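Local coordinates for alanine racemase (Oenococcus oeni PSU-1, PDB 3HUR), which belongs to the alanine racemase family, whose chains join an N-terminal TIM-barrel-type domain to a C-terminal domain rich in beta strands, at residues 83-88 with 159-164; 103-108 with 121-126. One frame throughout, in Å; residues are numbered along the deposited sequence.

Contact 1 (83-88 with 159-164); sequences PIWVLG and LFSVYT
W85 meets F160 and Y163 across the inside of a parallel barrel, a worked example of aromatic rings bridging strands that are not neighbours. The axes of strands 84-86 and 159-163 stay 10.4 Å apart at their closest, so side chains must span the gap. With CG anti to the backbone N (chi1 171°), the W85 indole reaches out between its two partners. Its benzo edge is driven into one face of Y163, where W85 CZ2 comes 3.7 Å from Y163 CE1. The planes of these two rings stand at 87°, close to perpendicular. F160 reverses the roles, turning its own edge to a face of W85 in an offset T-shaped pair with F160 CE1 3.9 Å from W85 CE3. The other face of the indole carries L87 CD2 from its own segment, near the rim.

Looser van der Waals contacts surround the rings. S161 CB lies 4.1 Å from W85 CH2, and P83 CB meets F160 CE2 at 4.5 Å.

Polar groups find partners outside the two segments: Y163 OH is hydrogen-bonded to T106 OG1, to which W85 NE1 adds a weak bond, while S161 OG is hydrogen-bonded to L200 O. No hydrogen bond joins the two segments, which implies that dispersion and the edge-to-face preference of aromatic rings carry this contact.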
# COMPACT_ATOMS: atom_id res chain seq x y z
N PRO A 83 -15.28 -16.32 -36.06
CA PRO A 83 -13.83 -16.62 -36.12
C PRO A 83 -13.07 -15.88 -35.01
O PRO A 83 -13.44 -14.79 -34.61
CB PRO A 83 -13.41 -16.14 -37.51
CG PRO A 83 -14.60 -15.32 -38.06
CD PRO A 83 -15.81 -15.61 -37.24
N ILE A 84 -11.98 -16.50 -34.55
CA ILE A 84 -11.20 -16.00 -33.45
C ILE A 84 -9.77 -16.00 -33.85
O ILE A 84 -9.29 -16.92 -34.50
CB ILE A 84 -11.31 -16.91 -32.19
CG1 ILE A 84 -12.70 -16.78 -31.58
CG2 ILE A 84 -10.27 -16.51 -31.17
CD1 ILE A 84 -13.24 -18.04 -31.01
N TRP A 85 -9.07 -14.97 -33.41
CA TRP A 85 -7.72 -14.73 -33.85
C TRP A 85 -6.92 -14.54 -32.59
O TRP A 85 -7.21 -13.66 -31.80
CB TRP A 85 -7.75 -13.47 -34.72
CG TRP A 85 -6.47 -12.85 -35.15
CD1 TRP A 85 -5.19 -13.31 -34.95
CD2 TRP A 85 -6.35 -11.66 -35.94
NE1 TRP A 85 -4.29 -12.44 -35.52
CE2 TRP A 85 -4.99 -11.43 -36.14
CE3 TRP A 85 -7.27 -10.75 -36.45
CZ2 TRP A 85 -4.53 -10.34 -36.84
CZ3 TRP A 85 -6.81 -9.66 -37.14
CH2 TRP A 85 -5.45 -9.47 -37.33
N VAL A 86 -5.93 -15.39 -32.41
CA VAL A 86 -5.08 -15.35 -31.25
C VAL A 86 -3.78 -14.64 -31.61
O VAL A 86 -3.19 -14.92 -32.63
CB VAL A 86 -4.83 -16.79 -30.76
CG1 VAL A 86 -3.87 -16.81 -29.52
CG2 VAL A 86 -6.17 -17.41 -30.43
N LEU A 87 -3.32 -13.73 -30.76
CA LEU A 87 -2.39 -12.70 -31.22
C LEU A 87 -0.91 -13.05 -31.28
O LEU A 87 -0.18 -12.50 -32.17
CB LEU A 87 -2.58 -11.38 -30.49
CG LEU A 87 -3.69 -10.52 -31.08
CD1 LEU A 87 -3.75 -9.18 -30.36
CD2 LEU A 87 -3.47 -10.30 -32.57
N GLY A 88 -0.44 -13.91 -30.38
CA GLY A 88 1.00 -14.15 -30.30
C GLY A 88 1.32 -15.62 -30.33
O GLY A 88 2.32 -16.06 -29.77
N LEU A 159 -5.73 -15.95 -46.29
CA LEU A 159 -5.32 -14.68 -45.76
C LEU A 159 -6.53 -13.96 -45.18
O LEU A 159 -7.46 -13.61 -45.89
CB LEU A 159 -4.70 -13.87 -46.86
CG LEU A 159 -4.02 -12.58 -46.46
CD1 LEU A 159 -2.99 -12.81 -45.38
CD2 LEU A 159 -3.38 -11.97 -47.72
N PHE A 160 -6.51 -13.77 -43.86
CA PHE A 160 -7.63 -13.23 -43.14
C PHE A 160 -7.51 -11.74 -43.08
O PHE A 160 -8.51 -11.04 -43.09
CB PHE A 160 -7.65 -13.81 -41.70
CG PHE A 160 -8.80 -13.33 -40.89
CD1 PHE A 160 -8.66 -12.27 -40.02
CD2 PHE A 160 -10.04 -13.92 -41.02
CE1 PHE A 160 -9.74 -11.81 -39.28
CE2 PHE A 160 -11.13 -13.46 -40.29
CZ PHE A 160 -10.97 -12.41 -39.41
N SER A 161 -6.29 -11.25 -42.96
CA SER A 161 -6.04 -9.81 -42.81
C SER A 161 -4.61 -9.50 -43.15
O SER A 161 -3.73 -10.33 -42.95
CB SER A 161 -6.30 -9.33 -41.35
OG SER A 161 -6.91 -8.03 -41.30
N VAL A 162 -4.39 -8.28 -43.65
CA VAL A 162 -3.08 -7.69 -43.71
C VAL A 162 -3.24 -6.45 -42.88
O VAL A 162 -4.12 -5.62 -43.17
CB VAL A 162 -2.67 -7.28 -45.14
CG1 VAL A 162 -1.29 -6.60 -45.11
CG2 VAL A 162 -2.69 -8.47 -46.06
N TYR A 163 -2.40 -6.32 -41.85
CA TYR A 163 -2.74 -5.41 -40.77
C TYR A 163 -1.54 -4.75 -40.10
O TYR A 163 -0.42 -5.25 -40.17
CB TYR A 163 -3.57 -6.15 -39.70
CG TYR A 163 -2.74 -7.00 -38.78
CD1 TYR A 163 -2.26 -8.22 -39.19
CD2 TYR A 163 -2.40 -6.56 -37.51
CE1 TYR A 163 -1.45 -8.98 -38.39
CE2 TYR A 163 -1.60 -7.34 -36.67
CZ TYR A 163 -1.15 -8.57 -37.12
OH TYR A 163 -0.34 -9.37 -36.32
N THR A 164 -1.82 -3.62 -39.45
CA THR A 164 -0.85 -2.89 -38.63
C THR A 164 -1.62 -2.09 -37.58
O THR A 164 -2.84 -2.05 -37.60
CB THR A 164 -0.07 -1.87 -39.50
OG1 THR A 164 1.13 -1.44 -38.84
CG2 THR A 164 -0.93 -0.63 -39.82

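Contact 2 (103-108 with 121-126); sequences IVITIP and GTLKVS
I105 binds the neighbouring strand through both its backbone polar groups: its N donates to K124 O at 3.0 Å, and its O accepts from S126 N at 2.8 Å. The latter bond is bent at the hydrogen (131°), although the donor lies nearly in line with the carbonyl. I107 N then donates to S126 O, 2.7 Å away and much straighter at 167°. At the start of the pairing a water bridges the strands, donating a hydrogen bond to I103 O and accepting one from K124 N.

Side chains extend the grip on both faces of the sheet. On the face of I105 and V125, I107 CG1 rests 3.7 Å from V125 CB, and I105 CD1 touches L123 CD1 at 4.1 Å; the I105 and L123 side chains lie at about a right angle. V104 CG1, anti to its own backbone nitrogen (chi1 175°), comes within 3.5 Å of S126 OG, while CG2, its other methyl, meets K124 CB.

Farther out, F98 of helix 95-100 covers I105 and L123, whereas S126 faces W85, S161 and Y163 in the interior. T106 points its side chain to that same interior face. Strand 103-107, helix 110-114 and strand 123-128 thus form a beta-alpha-beta unit, the repeating element from which a TIM barrel is built.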
# COMPACT_ATOMS: atom_id res chain seq x y z
N ILE A 103 -9.22 -20.91 -35.83
CA ILE A 103 -8.52 -19.83 -35.19
C ILE A 103 -7.55 -19.21 -36.16
O ILE A 103 -6.71 -19.92 -36.73
CB ILE A 103 -7.73 -20.33 -33.95
CG1 ILE A 103 -8.70 -20.89 -32.90
CG2 ILE A 103 -6.85 -19.21 -33.39
CD1 ILE A 103 -8.01 -21.36 -31.65
N VAL A 104 -7.65 -17.90 -36.32
CA VAL A 104 -6.72 -17.17 -37.14
C VAL A 104 -5.44 -16.96 -36.38
O VAL A 104 -5.48 -16.64 -35.21
CB VAL A 104 -7.27 -15.78 -37.49
CG1 VAL A 104 -6.22 -14.96 -38.27
CG2 VAL A 104 -8.57 -15.89 -38.26
N ILE A 105 -4.29 -17.08 -37.03
CA ILE A 105 -3.01 -16.79 -36.40
C ILE A 105 -2.22 -15.75 -37.21
O ILE A 105 -2.52 -15.50 -38.38
CB ILE A 105 -2.17 -18.06 -36.15
CG1 ILE A 105 -1.65 -18.68 -37.45
CG2 ILE A 105 -2.98 -19.11 -35.35
CD1 ILE A 105 -0.75 -19.86 -37.19
N THR A 106 -1.25 -15.11 -36.55
CA THR A 106 -0.42 -14.09 -37.14
C THR A 106 0.80 -14.75 -37.81
O THR A 106 1.34 -15.72 -37.30
CB THR A 106 0.05 -13.03 -36.11
OG1 THR A 106 -0.91 -11.98 -36.01
CG2 THR A 106 1.33 -12.42 -36.52
N ILE A 107 1.18 -14.23 -38.97
CA ILE A 107 2.39 -14.66 -39.60
C ILE A 107 3.47 -13.74 -39.07
O ILE A 107 3.40 -12.52 -39.25
CB ILE A 107 2.37 -14.53 -41.13
CG1 ILE A 107 1.20 -15.31 -41.72
CG2 ILE A 107 3.68 -15.06 -41.67
CD1 ILE A 107 1.14 -15.31 -43.24
N PRO A 108 4.48 -14.31 -38.41
CA PRO A 108 5.42 -13.49 -37.71
C PRO A 108 6.64 -13.08 -38.50
O PRO A 108 7.28 -12.08 -38.15
CB PRO A 108 5.85 -14.40 -36.56
CG PRO A 108 5.85 -15.72 -37.17
CD PRO A 108 4.63 -15.72 -38.04
N GLY A 121 -6.44 -29.23 -44.19
CA GLY A 121 -7.47 -28.23 -43.95
C GLY A 121 -7.02 -26.83 -44.28
O GLY A 121 -5.95 -26.63 -44.86
N THR A 122 -7.82 -25.85 -43.92
CA THR A 122 -7.49 -24.47 -44.21
C THR A 122 -6.98 -23.77 -42.91
O THR A 122 -7.66 -23.78 -41.89
CB THR A 122 -8.65 -23.71 -44.92
OG1 THR A 122 -9.05 -22.58 -44.14
CG2 THR A 122 -9.88 -24.62 -45.19
N LEU A 123 -5.76 -23.24 -42.98
CA LEU A 123 -5.14 -22.41 -41.95
C LEU A 123 -5.35 -20.96 -42.31
O LEU A 123 -4.91 -20.52 -43.38
CB LEU A 123 -3.64 -22.68 -41.85
CG LEU A 123 -2.87 -21.89 -40.78
CD1 LEU A 123 -3.34 -22.27 -39.35
CD2 LEU A 123 -1.36 -22.08 -40.90
N LYS A 124 -6.02 -20.22 -41.42
CA LYS A 124 -6.29 -18.80 -41.64
C LYS A 124 -5.18 -17.98 -40.96
O LYS A 124 -4.90 -18.20 -39.77
CB LYS A 124 -7.63 -18.40 -41.07
CG LYS A 124 -8.76 -19.30 -41.50
CD LYS A 124 -10.08 -18.77 -41.00
CE LYS A 124 -11.24 -19.39 -41.68
NZ LYS A 124 -12.36 -18.41 -41.58
N VAL A 125 -4.58 -17.06 -41.72
CA VAL A 125 -3.36 -16.40 -41.34
C VAL A 125 -3.52 -14.91 -41.54
O VAL A 125 -4.32 -14.50 -42.35
CB VAL A 125 -2.15 -16.91 -42.15
CG1 VAL A 125 -1.88 -18.39 -41.85
CG2 VAL A 125 -2.35 -16.66 -43.64
N SER A 126 -2.77 -14.13 -40.79
CA SER A 126 -2.79 -12.69 -40.88
C SER A 126 -1.39 -12.21 -41.05
O SER A 126 -0.48 -12.67 -40.39
CB SER A 126 -3.34 -12.02 -39.61
OG SER A 126 -4.74 -12.06 -39.60
O HOH W 1 -7.06 -21.50 -38.95

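How the contacts relate
Both contacts belong to the N-terminal barrel domain and to one parallel sheet, their centres about 7 Å apart. Along the chain the order is 83-88, 103-108, 121-126, 159-164, and the four strands keep that order across the sheet. Contact 2 therefore zips the two middle strands together, while contact 1 reaches over them between the strands that flank them, 84-86 and 157-163. They also touch directly: I84 O and V104 N are 2.6 Å apart, a probable hydrogen bond, and W85 CZ2 packs against S126 OG at 3.3 Å. The pair illustrates how a barrel combines local backbone pairing with side chains that meet across its core.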